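Local coordinates for protein carboxylesterase (Ferroplasma acidiphilum, PDB 3WJ2) that probably hydrolyses carboxylic esters, as an alpha/beta-hydrolase-fold carboxylesterase adapted to work at low pH, at residues S238-A243 with K262-A267; L167-R170 with M176-V179; Y136-K141 with G148-A153. All coordinates share one frame; numbering follows the deposited sequence.

Contact 1 of 3, residues S238-A243 with K262-A267; sequences SNLPPA and KKLREA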
ATOM      1  N   SER B 238      -4.574  15.771 -22.351  1.00 17.78           N
ATOM      2  CA  SER B 238      -4.521  15.432 -23.749  1.00 21.14           C
ATOM      3  C   SER B 238      -3.394  16.043 -24.495  1.00 18.60           C
ATOM      4  O   SER B 238      -3.010  17.211 -24.216  1.00 20.14           O
ATOM      5  CB  SER B 238      -5.817  15.999 -24.444  1.00 21.94           C
ATOM      6  OG  SER B 238      -6.922  15.565 -23.723  1.00 30.20           O
ATOM      7  N   ASN B 239      -2.903  15.323 -25.498  1.00 18.37           N
ATOM      8  CA  ASN B 239      -2.066  15.865 -26.488  1.00 18.42           C
ATOM      9  C   ASN B 239      -0.722  16.328 -25.920  1.00 18.30           C
ATOM     10  O   ASN B 239      -0.009  17.109 -26.548  1.00 21.55           O
ATOM     11  CB  ASN B 239      -2.759  17.021 -27.205  1.00 20.10           C
ATOM     12  CG  ASN B 239      -4.040  16.518 -27.909  1.00 26.73           C
ATOM     13  OD1 ASN B 239      -3.975  15.479 -28.578  1.00 32.34           O
ATOM     14  ND2 ASN B 239      -5.178  17.182 -27.702  1.00 29.10           N
ATOM     15  N   LEU B 240      -0.354  15.703 -24.815  1.00 18.57           N
ATOM     16  CA  LEU B 240       1.054  15.864 -24.301  1.00 15.86           C
ATOM     17  C   LEU B 240       2.023  14.884 -24.981  1.00 15.25           C
ATOM     18  O   LEU B 240       1.603  13.833 -25.523  1.00 18.49           O
ATOM     19  CB  LEU B 240       1.039  15.605 -22.803  1.00 13.55           C
ATOM     20  CG  LEU B 240       0.352  16.702 -22.017  1.00 15.61           C
ATOM     21  CD1 LEU B 240       0.207  16.452 -20.557  1.00 15.08           C
ATOM     22  CD2 LEU B 240       1.049  18.129 -22.245  1.00 17.07           C
ATOM     23  N   PRO B 241       3.322  15.190 -24.963  1.00 14.76           N
ATOM     24  CA  PRO B 241       4.309  14.276 -25.518  1.00 13.70           C
ATOM     25  C   PRO B 241       4.400  12.921 -24.800  1.00 13.20           C
ATOM     26  O   PRO B 241       4.119  12.841 -23.614  1.00 12.34           O
ATOM     27  CB  PRO B 241       5.644  15.008 -25.258  1.00 15.42           C
ATOM     28  CG  PRO B 241       5.277  16.502 -25.032  1.00 16.35           C
ATOM     29  CD  PRO B 241       3.924  16.355 -24.280  1.00 13.66           C
ATOM     30  N   PRO B 242       4.783  11.868 -25.541  1.00 12.73           N
ATOM     31  CA  PRO B 242       4.976  10.525 -24.944  1.00 13.35           C
ATOM     32  C   PRO B 242       5.890  10.720 -23.692  1.00 12.34           C
ATOM     33  O   PRO B 242       6.807  11.578 -23.748  1.00 11.95           O
ATOM     34  CB  PRO B 242       5.687   9.761 -26.045  1.00 15.57           C
ATOM     35  CG  PRO B 242       5.188  10.503 -27.341  1.00 18.73           C
ATOM     36  CD  PRO B 242       5.102  11.923 -26.985  1.00 15.33           C
ATOM     37  N   ALA B 243       5.608   9.945 -22.654  1.00 10.55           N
ATOM     38  CA  ALA B 243       6.306  10.139 -21.389  1.00 11.05           C
ATOM     39  C   ALA B 243       7.004   8.828 -20.974  1.00 11.47           C
ATOM     40  O   ALA B 243       6.513   7.679 -21.241  1.00 10.82           O
ATOM     41  CB  ALA B 243       5.359  10.526 -20.284  1.00 10.94           C
ATOM     42  N   LYS B 262      -0.811   7.619 -14.671  1.00 14.50           N
ATOM     43  CA  LYS B 262      -2.181   7.113 -14.886  1.00 14.19           C
ATOM     44  C   LYS B 262      -3.042   8.155 -15.532  1.00 14.25           C
ATOM     45  O   LYS B 262      -3.789   7.802 -16.462  1.00 16.53           O
ATOM     46  CB  LYS B 262      -2.777   6.657 -13.619  1.00 12.82           C
ATOM     47  CG  LYS B 262      -2.020   5.377 -12.995  1.00 15.79           C
ATOM     48  CD  LYS B 262      -2.355   5.088 -11.576  1.00 17.53           C
ATOM     49  CE  LYS B 262      -1.691   3.662 -11.227  1.00 17.90           C
ATOM     50  NZ  LYS B 262      -1.908   3.391  -9.834  1.00 19.55           N
ATOM     51  N   LYS B 263      -2.905   9.403 -15.115  1.00 15.03           N
ATOM     52  CA  LYS B 263      -3.684  10.492 -15.783  1.00 14.34           C
ATOM     53  C   LYS B 263      -3.303  10.661 -17.224  1.00 15.06           C
ATOM     54  O   LYS B 263      -4.116  10.973 -18.092  1.00 15.72           O
ATOM     55  CB  LYS B 263      -3.549  11.837 -15.035  1.00 13.93           C
ATOM     56  CG  LYS B 263      -4.099  11.815 -13.574  1.00 16.66           C
ATOM     57  CD  LYS B 263      -5.591  11.532 -13.715  1.00 20.33           C
ATOM     58  CE  LYS B 263      -6.296  12.866 -14.205  1.00 23.93           C
ATOM     59  NZ  LYS B 263      -7.815  12.553 -14.458  1.00 29.59           N
ATOM     60  N   LEU B 264      -1.994  10.585 -17.545  1.00 12.83           N
ATOM     61  CA  LEU B 264      -1.533  10.658 -18.890  1.00 11.55           C
ATOM     62  C   LEU B 264      -2.197   9.548 -19.738  1.00 14.33           C
ATOM     63  O   LEU B 264      -2.667   9.827 -20.814  1.00 16.75           O
ATOM     64  CB  LEU B 264       0.043  10.544 -19.058  1.00 13.27           C
ATOM     65  CG  LEU B 264       0.709  11.768 -18.442  1.00 17.40           C
ATOM     66  CD1 LEU B 264       2.262  11.605 -18.600  1.00 15.89           C
ATOM     67  CD2 LEU B 264       0.390  13.095 -19.104  1.00 17.68           C
ATOM     68  N   ARG B 265      -2.169   8.293 -19.249  1.00 13.69           N
ATOM     69  CA  ARG B 265      -2.719   7.136 -20.032  1.00 15.06           C
ATOM     70  C   ARG B 265      -4.258   7.289 -20.150  1.00 17.15           C
ATOM     71  O   ARG B 265      -4.719   6.971 -21.240  1.00 16.78           O
ATOM     72  CB  ARG B 265      -2.370   5.826 -19.297  1.00 15.80           C
ATOM     73  CG  ARG B 265      -0.820   5.488 -19.349  1.00 13.59           C
ATOM     74  CD  ARG B 265      -0.352   5.301 -20.780  1.00 11.82           C
ATOM     75  NE  ARG B 265      -1.147   4.245 -21.441  1.00 18.89           N
ATOM     76  CZ  ARG B 265      -1.801   4.412 -22.568  1.00 21.68           C
ATOM     77  NH1 ARG B 265      -1.822   5.583 -23.195  1.00 17.94           N
ATOM     78  NH2 ARG B 265      -2.487   3.360 -23.108  1.00 19.38           N
ATOM     79  N   GLU B 266      -4.893   7.761 -19.095  1.00 16.50           N
ATOM     80  CA  GLU B 266      -6.383   8.064 -19.191  1.00 19.76           C
ATOM     81  C   GLU B 266      -6.704   9.049 -20.299  1.00 20.25           C
ATOM     82  O   GLU B 266      -7.847   8.965 -20.916  1.00 20.79           O
ATOM     83  CB  GLU B 266      -6.848   8.594 -17.865  1.00 18.96           C
ATOM     84  CG  GLU B 266      -8.350   8.979 -17.777  1.00 24.41           C
ATOM     85  CD  GLU B 266      -8.595   9.597 -16.430  1.00 27.85           C
ATOM     86  OE1 GLU B 266      -8.070  10.724 -16.225  1.00 29.41           O
ATOM     87  OE2 GLU B 266      -9.270   8.957 -15.563  1.00 34.25           O
ATOM     88  N   ALA B 267      -5.819  10.006 -20.622  1.00 17.02           N
ATOM     89  CA  ALA B 267      -6.004  11.016 -21.729  1.00 16.21           C
ATOM     90  C   ALA B 267      -5.489  10.573 -23.069  1.00 16.46           C
ATOM     91  O   ALA B 267      -5.443  11.308 -24.061  1.00 19.59           O
ATOM     92  CB  ALA B 267      -5.291  12.324 -21.259  1.00 18.12           C
TER
HETATM   93  O   HOH W   1      -7.819  12.776 -24.129  1.00 35.17           O
HETATM   94  O   HOH W   2      -4.155  12.730 -26.083  1.00 24.44           O

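Contact 2 of 3, residues L167-R170 with M176-V179; sequences LKCR and MPAV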
ATOM      1  N   LEU B 167       3.139  20.993 -20.730  1.00 13.31           N
ATOM      2  CA  LEU B 167       1.738  21.452 -20.557  1.00 14.04           C
ATOM      3  C   LEU B 167       1.577  22.826 -21.212  1.00 14.64           C
ATOM      4  O   LEU B 167       0.562  23.111 -21.877  1.00 14.74           O
ATOM      5  CB  LEU B 167       1.424  21.649 -19.069  1.00 12.79           C
ATOM      6  CG  LEU B 167       1.024  20.379 -18.384  1.00 17.12           C
ATOM      7  CD1 LEU B 167       0.912  20.627 -16.907  1.00 19.99           C
ATOM      8  CD2 LEU B 167      -0.479  19.876 -18.900  1.00 19.37           C
ATOM      9  N   LYS B 168       2.548  23.722 -21.045  1.00 13.17           N
ATOM     10  CA  LYS B 168       2.384  25.072 -21.663  1.00 14.19           C
ATOM     11  C   LYS B 168       2.493  25.006 -23.198  1.00 14.04           C
ATOM     12  O   LYS B 168       1.764  25.763 -23.942  1.00 14.49           O
ATOM     13  CB  LYS B 168       3.440  26.045 -21.067  1.00 12.90           C
ATOM     14  CG  LYS B 168       3.249  27.469 -21.681  1.00 13.68           C
ATOM     15  CD  LYS B 168       4.072  28.554 -21.016  1.00 14.63           C
ATOM     16  CE  LYS B 168       4.052  29.829 -21.994  1.00 15.76           C
ATOM     17  NZ  LYS B 168       4.697  30.929 -21.085  1.00 20.75           N
ATOM     18  N   CYS B 169       3.365  24.169 -23.756  1.00 14.29           N
ATOM     19  CA  CYS B 169       3.426  23.933 -25.227  1.00 13.09           C
ATOM     20  C   CYS B 169       2.066  23.462 -25.679  1.00 16.63           C
ATOM     21  O   CYS B 169       1.558  24.022 -26.700  1.00 18.15           O
ATOM     22  CB  CYS B 169       4.475  22.851 -25.619  1.00 13.91           C
ATOM     23  SG  CYS B 169       6.187  23.387 -25.315  1.00 15.66           S
ATOM     24  N   ARG B 170       1.440  22.612 -24.887  1.00 15.89           N
ATOM     25  CA  ARG B 170       0.138  22.029 -25.337  1.00 16.76           C
ATOM     26  C   ARG B 170      -0.875  23.150 -25.313  1.00 19.22           C
ATOM     27  O   ARG B 170      -1.657  23.354 -26.357  1.00 21.04           O
ATOM     28  CB  ARG B 170      -0.181  20.837 -24.402  1.00 16.76           C
ATOM     29  CG  ARG B 170      -1.384  19.912 -24.849  1.00 16.63           C
ATOM     30  CD  ARG B 170      -2.702  20.605 -24.579  1.00 18.75           C
ATOM     31  NE  ARG B 170      -2.883  21.141 -23.209  1.00 18.58           N
ATOM     32  CZ  ARG B 170      -3.093  20.409 -22.108  1.00 21.47           C
ATOM     33  NH1 ARG B 170      -3.174  19.072 -22.210  1.00 22.67           N
ATOM     34  NH2 ARG B 170      -3.245  21.003 -20.933  1.00 22.87           N
ATOM     35  N   MET B 176       5.980  20.983 -29.770  1.00 20.46           N
ATOM     36  CA  MET B 176       5.980  20.278 -28.505  1.00 19.19           C
ATOM     37  C   MET B 176       7.288  19.406 -28.541  1.00 17.07           C
ATOM     38  O   MET B 176       7.741  18.922 -29.587  1.00 16.38           O
ATOM     39  CB  MET B 176       4.619  19.430 -28.416  1.00 23.54           C
ATOM     40  CG  MET B 176       3.169  20.289 -27.881  1.00 17.33           C
ATOM     41  SD  MET B 176       2.680  18.803 -26.961  1.00 37.32           S
ATOM     42  CE  MET B 176       3.937  19.202 -25.744  1.00 20.24           C
ATOM     43  N   PRO B 177       7.920  19.182 -27.357  1.00 13.96           N
ATOM     44  CA  PRO B 177       9.013  18.188 -27.335  1.00 12.87           C
ATOM     45  C   PRO B 177       8.609  16.787 -27.788  1.00 12.92           C
ATOM     46  O   PRO B 177       7.407  16.429 -27.685  1.00 12.93           O
ATOM     47  CB  PRO B 177       9.382  18.138 -25.846  1.00 12.99           C
ATOM     48  CG  PRO B 177       8.907  19.460 -25.279  1.00 12.32           C
ATOM     49  CD  PRO B 177       7.604  19.696 -26.004  1.00 14.67           C
ATOM     50  N   ALA B 178       9.592  15.990 -28.272  1.00 13.10           N
ATOM     51  CA  ALA B 178       9.326  14.684 -28.811  1.00 12.71           C
ATOM     52  C   ALA B 178       8.980  13.653 -27.713  1.00 13.26           C
ATOM     53  O   ALA B 178       8.312  12.692 -27.992  1.00 13.22           O
ATOM     54  CB  ALA B 178      10.543  14.210 -29.608  1.00 13.81           C
ATOM     55  N   VAL B 179       9.518  13.899 -26.503  1.00 12.54           N
ATOM     56  CA  VAL B 179       9.343  12.970 -25.385  1.00 11.22           C
ATOM     57  C   VAL B 179       9.609  13.787 -24.121  1.00  9.83           C
ATOM     58  O   VAL B 179      10.307  14.803 -24.240  1.00 10.78           O
ATOM     59  CB  VAL B 179      10.240  11.763 -25.531  1.00 11.67           C
ATOM     60  CG1 VAL B 179      11.793  12.143 -25.531  1.00 12.09           C
ATOM     61  CG2 VAL B 179       9.899  10.776 -24.323  1.00 10.99           C
TER

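Contact 3 of 3, residues Y136-K141 with G148-A153; sequences YIAKKK and GRIGVA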
ATOM      1  N   TYR B 136      13.921  28.097 -27.736  1.00 14.22           N
ATOM      2  CA  TYR B 136      15.149  28.694 -28.333  1.00 14.44           C
ATOM      3  C   TYR B 136      15.961  27.656 -29.089  1.00 17.88           C
ATOM      4  O   TYR B 136      16.356  27.891 -30.279  1.00 15.70           O
ATOM      5  CB  TYR B 136      15.941  29.348 -27.225  1.00 15.96           C
ATOM      6  CG  TYR B 136      17.247  30.042 -27.619  1.00 19.11           C
ATOM      7  CD1 TYR B 136      17.367  31.407 -27.607  1.00 22.70           C
ATOM      8  CD2 TYR B 136      18.395  29.273 -27.773  1.00 23.35           C
ATOM      9  CE1 TYR B 136      18.629  32.000 -27.860  1.00 25.53           C
ATOM     10  CE2 TYR B 136      19.627  29.842 -28.010  1.00 29.92           C
ATOM     11  CZ  TYR B 136      19.732  31.214 -28.053  1.00 30.64           C
ATOM     12  OH  TYR B 136      21.034  31.785 -28.249  1.00 32.34           O
ATOM     13  N   ILE B 137      16.247  26.525 -28.435  1.00 15.30           N
ATOM     14  CA  ILE B 137      17.015  25.492 -29.097  1.00 17.37           C
ATOM     15  C   ILE B 137      16.273  24.870 -30.252  1.00 17.15           C
ATOM     16  O   ILE B 137      16.890  24.572 -31.300  1.00 18.34           O
ATOM     17  CB  ILE B 137      17.539  24.445 -28.083  1.00 17.46           C
ATOM     18  CG1 ILE B 137      18.471  25.188 -27.129  1.00 18.23           C
ATOM     19  CG2 ILE B 137      18.350  23.349 -28.820  1.00 17.67           C
ATOM     20  CD1 ILE B 137      18.684  24.460 -25.738  1.00 18.71           C
ATOM     21  N   ALA B 138      14.982  24.693 -30.147  1.00 16.38           N
ATOM     22  CA  ALA B 138      14.200  24.140 -31.251  1.00 17.91           C
ATOM     23  C   ALA B 138      14.258  25.095 -32.482  1.00 21.76           C
ATOM     24  O   ALA B 138      14.409  24.619 -33.638  1.00 22.42           O
ATOM     25  CB  ALA B 138      12.805  23.864 -30.899  1.00 17.84           C
ATOM     26  N   LYS B 139      14.163  26.397 -32.240  1.00 21.93           N
ATOM     27  CA  LYS B 139      14.263  27.322 -33.394  1.00 23.87           C
ATOM     28  C   LYS B 139      15.617  27.314 -33.975  1.00 23.88           C
ATOM     29  O   LYS B 139      15.735  27.404 -35.201  1.00 25.94           O
ATOM     30  CB  LYS B 139      13.934  28.728 -33.003  1.00 26.49           C
ATOM     31  CG  LYS B 139      12.480  28.913 -32.718  1.00 32.09           C
ATOM     32  CD  LYS B 139      12.193  30.353 -32.106  1.00 39.15           C
ATOM     33  CE  LYS B 139      13.433  31.124 -31.530  1.00 42.39           C
ATOM     34  NZ  LYS B 139      12.986  32.261 -30.628  1.00 44.96           N
ATOM     35  N   LYS B 140      16.648  27.255 -33.149  1.00 20.96           N
ATOM     36  CA  LYS B 140      18.016  27.393 -33.605  1.00 22.75           C
ATOM     37  C   LYS B 140      18.712  26.042 -33.726  1.00 21.81           C
ATOM     38  O   LYS B 140      19.882  25.938 -33.440  1.00 22.21           O
ATOM     39  CB  LYS B 140      18.809  28.305 -32.646  1.00 23.78           C
ATOM     40  CG  LYS B 140      18.187  29.711 -32.599  1.00 30.99           C
ATOM     41  CD  LYS B 140      18.984  30.571 -31.693  1.00 32.12           C
ATOM     42  CE  LYS B 140      18.198  31.860 -31.367  1.00 39.09           C
ATOM     43  NZ  LYS B 140      17.813  32.632 -32.625  1.00 41.96           N
ATOM     44  N   LYS B 141      17.958  24.977 -34.011  1.00 23.64           N
ATOM     45  CA  LYS B 141      18.529  23.629 -33.879  1.00 25.80           C
ATOM     46  C   LYS B 141      19.786  23.437 -34.730  1.00 28.75           C
ATOM     47  O   LYS B 141      20.754  22.783 -34.323  1.00 27.62           O
ATOM     48  CB  LYS B 141      17.461  22.511 -34.062  1.00 27.07           C
ATOM     49  CG  LYS B 141      16.651  22.616 -35.296  1.00 30.19           C
ATOM     50  CD  LYS B 141      16.080  21.297 -35.687  1.00 37.79           C
ATOM     51  CE  LYS B 141      15.084  20.726 -34.737  1.00 41.04           C
ATOM     52  NZ  LYS B 141      14.263  19.717 -35.498  1.00 45.70           N
ATOM     53  N   GLY B 148      17.781  16.186 -36.058  1.00 25.46           N
ATOM     54  CA  GLY B 148      16.581  15.382 -35.807  1.00 24.26           C
ATOM     55  C   GLY B 148      15.703  16.040 -34.755  1.00 22.13           C
ATOM     56  O   GLY B 148      15.446  17.272 -34.813  1.00 23.14           O
ATOM     57  N   ARG B 149      15.252  15.212 -33.816  1.00 17.95           N
ATOM     58  CA  ARG B 149      14.171  15.629 -32.879  1.00 17.64           C
ATOM     59  C   ARG B 149      14.739  16.033 -31.558  1.00 15.93           C
ATOM     60  O   ARG B 149      15.926  15.806 -31.295  1.00 18.57           O
ATOM     61  CB  ARG B 149      13.148  14.506 -32.635  1.00 17.01           C
ATOM     62  CG  ARG B 149      12.396  14.046 -33.928  1.00 18.53           C
ATOM     63  CD  ARG B 149      11.190  13.056 -33.718  1.00 22.95           C
ATOM     64  NE  ARG B 149      10.411  12.816 -34.951  1.00 30.66           N
ATOM     65  CZ  ARG B 149      10.583  11.777 -35.781  1.00 33.04           C
ATOM     66  NH1 ARG B 149      11.534  10.878 -35.547  1.00 30.92           N
ATOM     67  NH2 ARG B 149       9.812  11.623 -36.881  1.00 33.32           N
ATOM     68  N   ILE B 150      13.950  16.794 -30.787  1.00 16.18           N
ATOM     69  CA  ILE B 150      14.344  17.283 -29.435  1.00 13.49           C
ATOM     70  C   ILE B 150      13.322  16.876 -28.433  1.00 13.52           C
ATOM     71  O   ILE B 150      12.122  17.204 -28.618  1.00 14.02           O
ATOM     72  CB  ILE B 150      14.475  18.798 -29.497  1.00 14.75           C
ATOM     73  CG1 ILE B 150      15.542  19.187 -30.574  1.00 16.63           C
ATOM     74  CG2 ILE B 150      14.913  19.353 -28.118  1.00 15.96           C
ATOM     75  CD1 ILE B 150      15.610  20.697 -30.762  1.00 20.23           C
ATOM     76  N   GLY B 151      13.799  16.186 -27.374  1.00 12.99           N
ATOM     77  CA  GLY B 151      12.917  15.864 -26.179  1.00 12.55           C
ATOM     78  C   GLY B 151      13.438  16.642 -24.984  1.00 11.75           C
ATOM     79  O   GLY B 151      14.387  17.402 -25.070  1.00 11.75           O
ATOM     80  N   VAL B 152      12.697  16.471 -23.906  1.00 10.44           N
ATOM     81  CA  VAL B 152      13.069  17.146 -22.650  1.00 10.05           C
ATOM     82  C   VAL B 152      13.086  16.146 -21.539  1.00 10.44           C
ATOM     83  O   VAL B 152      12.409  15.127 -21.596  1.00 10.95           O
ATOM     84  CB  VAL B 152      12.155  18.322 -22.284  1.00  9.22           C
ATOM     85  CG1 VAL B 152      12.288  19.447 -23.355  1.00 11.40           C
ATOM     86  CG2 VAL B 152      10.645  17.898 -22.158  1.00 10.14           C
ATOM     87  N   ALA B 153      13.906  16.446 -20.512  1.00  9.49           N
ATOM     88  CA  ALA B 153      14.068  15.459 -19.429  1.00  9.10           C
ATOM     89  C   ALA B 153      14.521  16.165 -18.183  1.00  7.06           C
ATOM     90  O   ALA B 153      15.046  17.290 -18.275  1.00  9.75           O
ATOM     91  CB  ALA B 153      15.112  14.454 -19.873  1.00 11.37           C
TER

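Contact 1 of 3, residues S238-A243 with K262-A267
L264 spreads its two methyls over L240 of the loop and A243 at the start of strand 243-248. Its CD2 meets L240 CD1 at 3.7 Å, the two leucine side chains crossing at about a right angle, while L264 CD1 reaches A243 CB, also at 3.7 Å. A forked leucine suits this place because one residue serves two neighbours, and the single methyl of A243 leaves room for it where the strand begins. L240 also packs on L167 and R170, so the loop is wedged between helix 254-266 and helix 157-172.

The helix end is joined mainly through water. A267 CB lies 3.7 Å from S238 N, and A267 O accepts a hydrogen bond from each of two waters. One of these waters also donates to S238 OG (3.0 Å), which has a second partner in D236. The other accepts from N239 N at 2.9 Å.

Within the helix, K263 NZ forms a salt bridge to the syn lone pair of E266 OE1, 2.6 Å away.

L264 thus seals the loop entering strand 243-248 against helix 254-266 by apolar packing, while ordered water joins the carbonyl of A267 to S238 and N239.

Contact 2 of 3, residues L167-R170 with M176-V179
C169 faces M176, whose side chain bends so that CG and CE both lie against C169 CB. The methionine, turned at chi2 and chi3 (chi3 75°), brings two separate carbons to the same place: CG lies 3.7 Å from C169 CB, and the terminal CE lies equally close to that CB. The thioether chain therefore curls against the cysteine instead of extending past it, although its chi2 of -142° is well off a staggered value and leaves the conformation uncertain in detail.

The cysteine divides its surface between two neighbours. With SG beside the backbone N and anti to the carbonyl carbon (chi1 -68°), the sulfur swings away from the methionine and approaches the proline ring, C169 SG standing 4.0 Å from P177 CD. A small, soft residue fits here, since Y131 and H135 of helix 125-139 also press on it. P177, on its side, packs against F134, L165 and C166, so the rigid ring fills the space where two helices meet the chain.

R170 takes part by its inner end. Its CB lies 4.3 Å from M176 SD, whereas the guanidinium turns off toward the loop before strand 243-248, where NH1 is hydrogen-bonded to both S238 O and D236 O. The aliphatic root of the arginine thus adds to the apolar patch while its charged end serves another part of the fold.

The chain leaving helix 157-172 doubles back here to enter strand 180-183, completing the beta-alpha-beta crossover that began with strand 150-155. Between these segments the contact is dispersive packing of carbon and sulfur: it relies on complementary shape, and the directional bonds of R170 lie outside it.

Contact 3 of 3, residues Y136-K141 with G148-A153
K141 reaches across to the backbone of G148 and bonds its carbonyl oxygen, NZ to O 2.8 Å. The ammonium arrives nearly along the C=O axis, at a C=O...N angle of 162°. The lysine chain gets there by bending at chi3 (65°), which brings CE to 3.5 Å from the same G148 O and 4.0 Å from I150 CD1. One side chain therefore does two jobs, its amine meeting a polar atom and its methylenes an apolar one.

I150 supplies the other half of the contact. Its CG1 branch stands anti to the carbonyl carbon and sends CD1 into the end of helix 125-139, where CD1 lies 3.8 Å from A138 CA and 4.2 Å from A138 CB. The small alanine lets the isoleucine methyl come right up to the helix backbone. Beside it, I137 CG2 is 4.3 Å from I150 CD1, a looser apolar touch.

Further out, I146 in the connecting loop packs on both K141 and I137, and L80 of strand 78-82 packs on both I137 and I150. The strand and the residue leading into it are fixed by backbone bonds, I150 to A178 and G148 to K76, so the carbonyl and the methyl are presented from a fixed frame. G148 takes part through its main chain and lends no side chain.

An alanine in place of K141 would remove the amine and its methylenes, and would probably leave G148 O without this donor and I150 CD1 less covered. Where helix 125-139 gives way to the loop that turns into strand 150-155, the chain thus pairs apolar packing of I150 CD1 on the helix with one charge-assisted bond, a lysine's long reach joining the two.

The three contacts follow one another across the central sheet of the hydrolase fold. Contacts 2 and 3 have centres 11 Å apart; probable backbone hydrogen bonds, A178 N to I150 O (2.8 Å) and V179 O to V152 N (2.9 Å), continue the pairing of strand 150-155 just ahead of strand 180-183. Contact 1, also 11 Å from contact 2 between centres, touches it at S238 O and R170 NH1, 2.7 Å apart. Contacts 1 and 3 do not touch; their nearest atoms are about 6 Å apart and their centres 21 Å. Contact 3 holds the start of strand 150-155 and contact 2 the far end of helix 157-172; the GxSxG turn between them, the likely nucleophile elbow, probably carries the catalytic serine.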